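PDB 6KIA: enoyl-acyl carrier protein reductase from Uncultured bacterium, which probably catalyses the NADH-dependent reduction of enoyl-acyl carrier protein in fatty acid synthesis and is linked to triclosan resistance. Local coordinates for residues 118-123 with 201-206. Sequence-based numbering, arbitrary orientation.
Sequences LDWAHI and ILMNFD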
loop_
_atom_site.group_PDB
_atom_site.type_symbol
_atom_site.label_atom_id
_atom_site.label_comp_id
_atom_site.label_asym_id
_atom_site.label_seq_id
_atom_site.Cartn_x
_atom_site.Cartn_y
_atom_site.Cartn_z
ATOM N N LEU A 118 11.141 -2.675 27.045
ATOM C CA LEU A 118 12.050 -1.715 26.431
ATOM C C LEU A 118 12.163 -0.407 27.218
ATOM O O LEU A 118 11.216 0.018 27.883
ATOM C CB LEU A 118 11.604 -1.427 24.985
ATOM C CG LEU A 118 11.728 -2.603 24.014
ATOM C CD1 LEU A 118 11.024 -2.327 22.681
ATOM C CD2 LEU A 118 13.197 -2.878 23.762
ATOM N N ASP A 119 13.342 0.203 27.137
ATOM C CA ASP A 119 13.612 1.536 27.667
ATOM C C ASP A 119 12.946 2.579 26.792
ATOM O O ASP A 119 13.532 3.053 25.809
ATOM C CB ASP A 119 15.127 1.762 27.730
ATOM C CG ASP A 119 15.515 3.096 28.367
ATOM O OD1 ASP A 119 14.630 3.908 28.712
ATOM O OD2 ASP A 119 16.731 3.305 28.556
ATOM N N TRP A 120 11.733 2.961 27.166
ATOM C CA TRP A 120 10.937 3.818 26.307
ATOM C C TRP A 120 11.441 5.248 26.240
ATOM O O TRP A 120 11.197 5.933 25.252
ATOM C CB TRP A 120 9.471 3.800 26.744
ATOM C CG TRP A 120 8.809 2.467 26.457
ATOM C CD1 TRP A 120 8.420 1.526 27.373
ATOM C CD2 TRP A 120 8.518 1.910 25.165
ATOM N NE1 TRP A 120 7.881 0.429 26.729
ATOM C CE2 TRP A 120 7.926 0.646 25.374
ATOM C CE3 TRP A 120 8.683 2.366 23.850
ATOM C CZ2 TRP A 120 7.511 -0.166 24.322
ATOM C CZ3 TRP A 120 8.266 1.552 22.805
ATOM C CH2 TRP A 120 7.689 0.305 23.049
ATOM N N ALA A 121 12.160 5.694 27.269
ATOM C CA ALA A 121 12.785 7.011 27.240
ATOM C C ALA A 121 13.824 7.070 26.134
ATOM O O ALA A 121 13.851 8.027 25.338
ATOM C CB ALA A 121 13.410 7.329 28.581
ATOM N N HIS A 122 14.654 6.029 26.054
ATOM C CA HIS A 122 15.672 5.992 25.018
ATOM C C HIS A 122 15.019 5.862 23.637
ATOM O O HIS A 122 15.451 6.507 22.676
ATOM C CB HIS A 122 16.663 4.850 25.234
ATOM C CG HIS A 122 17.795 4.859 24.256
ATOM N ND1 HIS A 122 18.746 5.857 24.230
ATOM C CD2 HIS A 122 18.096 4.026 23.232
ATOM C CE1 HIS A 122 19.607 5.618 23.257
ATOM N NE2 HIS A 122 19.233 4.514 22.633
ATOM N N ILE A 123 13.969 5.049 23.545
ATOM C CA ILE A 123 13.298 4.873 22.263
ATOM C C ILE A 123 12.717 6.208 21.795
ATOM O O ILE A 123 12.728 6.512 20.601
ATOM C CB ILE A 123 12.206 3.791 22.333
ATOM C CG1 ILE A 123 12.859 2.404 22.329
ATOM C CG2 ILE A 123 11.251 3.888 21.134
ATOM C CD1 ILE A 123 11.915 1.303 22.657
ATOM N N ILE A 201 7.123 -1.665 17.106
ATOM C CA ILE A 201 6.794 -1.846 15.695
ATOM C C ILE A 201 5.617 -0.961 15.275
ATOM O O ILE A 201 5.688 -0.305 14.249
ATOM C CB ILE A 201 6.501 -3.314 15.379
ATOM C CG1 ILE A 201 7.795 -4.122 15.492
ATOM C CG2 ILE A 201 5.889 -3.459 13.982
ATOM C CD1 ILE A 201 7.588 -5.606 15.403
ATOM N N LEU A 202 4.556 -0.916 16.078
ATOM C CA LEU A 202 3.403 -0.060 15.777
ATOM C C LEU A 202 3.777 1.431 15.751
ATOM O O LEU A 202 3.237 2.187 14.953
ATOM C CB LEU A 202 2.285 -0.298 16.797
ATOM C CG LEU A 202 1.472 -1.592 16.678
ATOM C CD1 LEU A 202 0.628 -1.762 17.925
ATOM C CD2 LEU A 202 0.581 -1.545 15.464
ATOM N N MET A 203 4.677 1.858 16.648
ATOM C CA MET A 203 5.174 3.241 16.594
ATOM C C MET A 203 5.886 3.518 15.251
ATOM O O MET A 203 5.692 4.575 14.599
ATOM C CB MET A 203 6.121 3.496 17.767
ATOM C CG MET A 203 5.435 3.372 19.103
ATOM S SD MET A 203 6.611 3.549 20.454
ATOM C CE MET A 203 7.717 4.766 19.787
ATOM N N ASN A 204 6.702 2.553 14.830
ATOM C CA ASN A 204 7.416 2.718 13.568
ATOM C C ASN A 204 6.457 2.729 12.377
ATOM O O ASN A 204 6.642 3.501 11.431
ATOM C CB ASN A 204 8.459 1.615 13.392
ATOM C CG ASN A 204 9.726 2.115 12.716
ATOM O OD1 ASN A 204 10.083 3.298 12.818
ATOM N ND2 ASN A 204 10.407 1.223 12.021
ATOM N N PHE A 205 5.421 1.891 12.441
ATOM C CA PHE A 205 4.380 1.855 11.408
ATOM C C PHE A 205 3.705 3.223 11.313
ATOM O O PHE A 205 3.508 3.754 10.214
ATOM C CB PHE A 205 3.296 0.798 11.704
ATOM C CG PHE A 205 3.696 -0.642 11.424
ATOM C CD1 PHE A 205 4.979 -0.987 11.040
ATOM C CD2 PHE A 205 2.744 -1.656 11.566
ATOM C CE1 PHE A 205 5.305 -2.340 10.802
ATOM C CE2 PHE A 205 3.061 -3.008 11.331
ATOM C CZ PHE A 205 4.340 -3.340 10.951
ATOM N N ASP A 206 3.334 3.804 12.455
ATOM C CA ASP A 206 2.732 5.138 12.404
ATOM C C ASP A 206 3.672 6.105 11.701
ATOM O O ASP A 206 3.223 6.914 10.873
ATOM C CB ASP A 206 2.405 5.676 13.798
ATOM C CG ASP A 206 1.048 5.237 14.316
ATOM O OD1 ASP A 206 0.292 4.541 13.602
ATOM O OD2 ASP A 206 0.734 5.598 15.475
#
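I123 and M203 bring the two backbones nearest, their CA atoms still 10.0 Å apart, where the first turn of helix 120-146 faces the second turn of helix 196-219. The M203 side chain reaches into that gap, and W120 and I123 meet it from the other helix. Its chain runs extended as far as SD (chi2 175°) and then bends at chi3, 36°, which places sulfur and methyl against different partners. M203 SD meets the benzo ring of the W120 indole obliquely, 3.5 Å from CZ3 and 4.2 Å from CE3. M203 SD sits 4.6 Å from the centroid of the W120 six-membered ring, 61° off the normal, a Met-aromatic contact. M203 CE instead touches I123 CG2 at 3.9 Å, an apolar contact beside the sulfur-aromatic one. The W120 indole reaches the sulfur although its CB does not head straight for the other helix. L118 CB packs on one face of that ring. D119 is the N-cap of the longer helix: OD1 accepts a weak bond from H122 N at 3.4 Å. D196, at the start of helix 196-219, takes bonds from L118 N and, weakly, W120 NE1. The side chain of M203 lies about 13 Å from the bound NADH. This small contact joins the N-terminal turn of helix 120-146 to helix 196-219, whose L200 touches W120 and I123; L104 of helix 101-105 packs on I123, and R127 of helix 120-146 and loop residue F90 on M203.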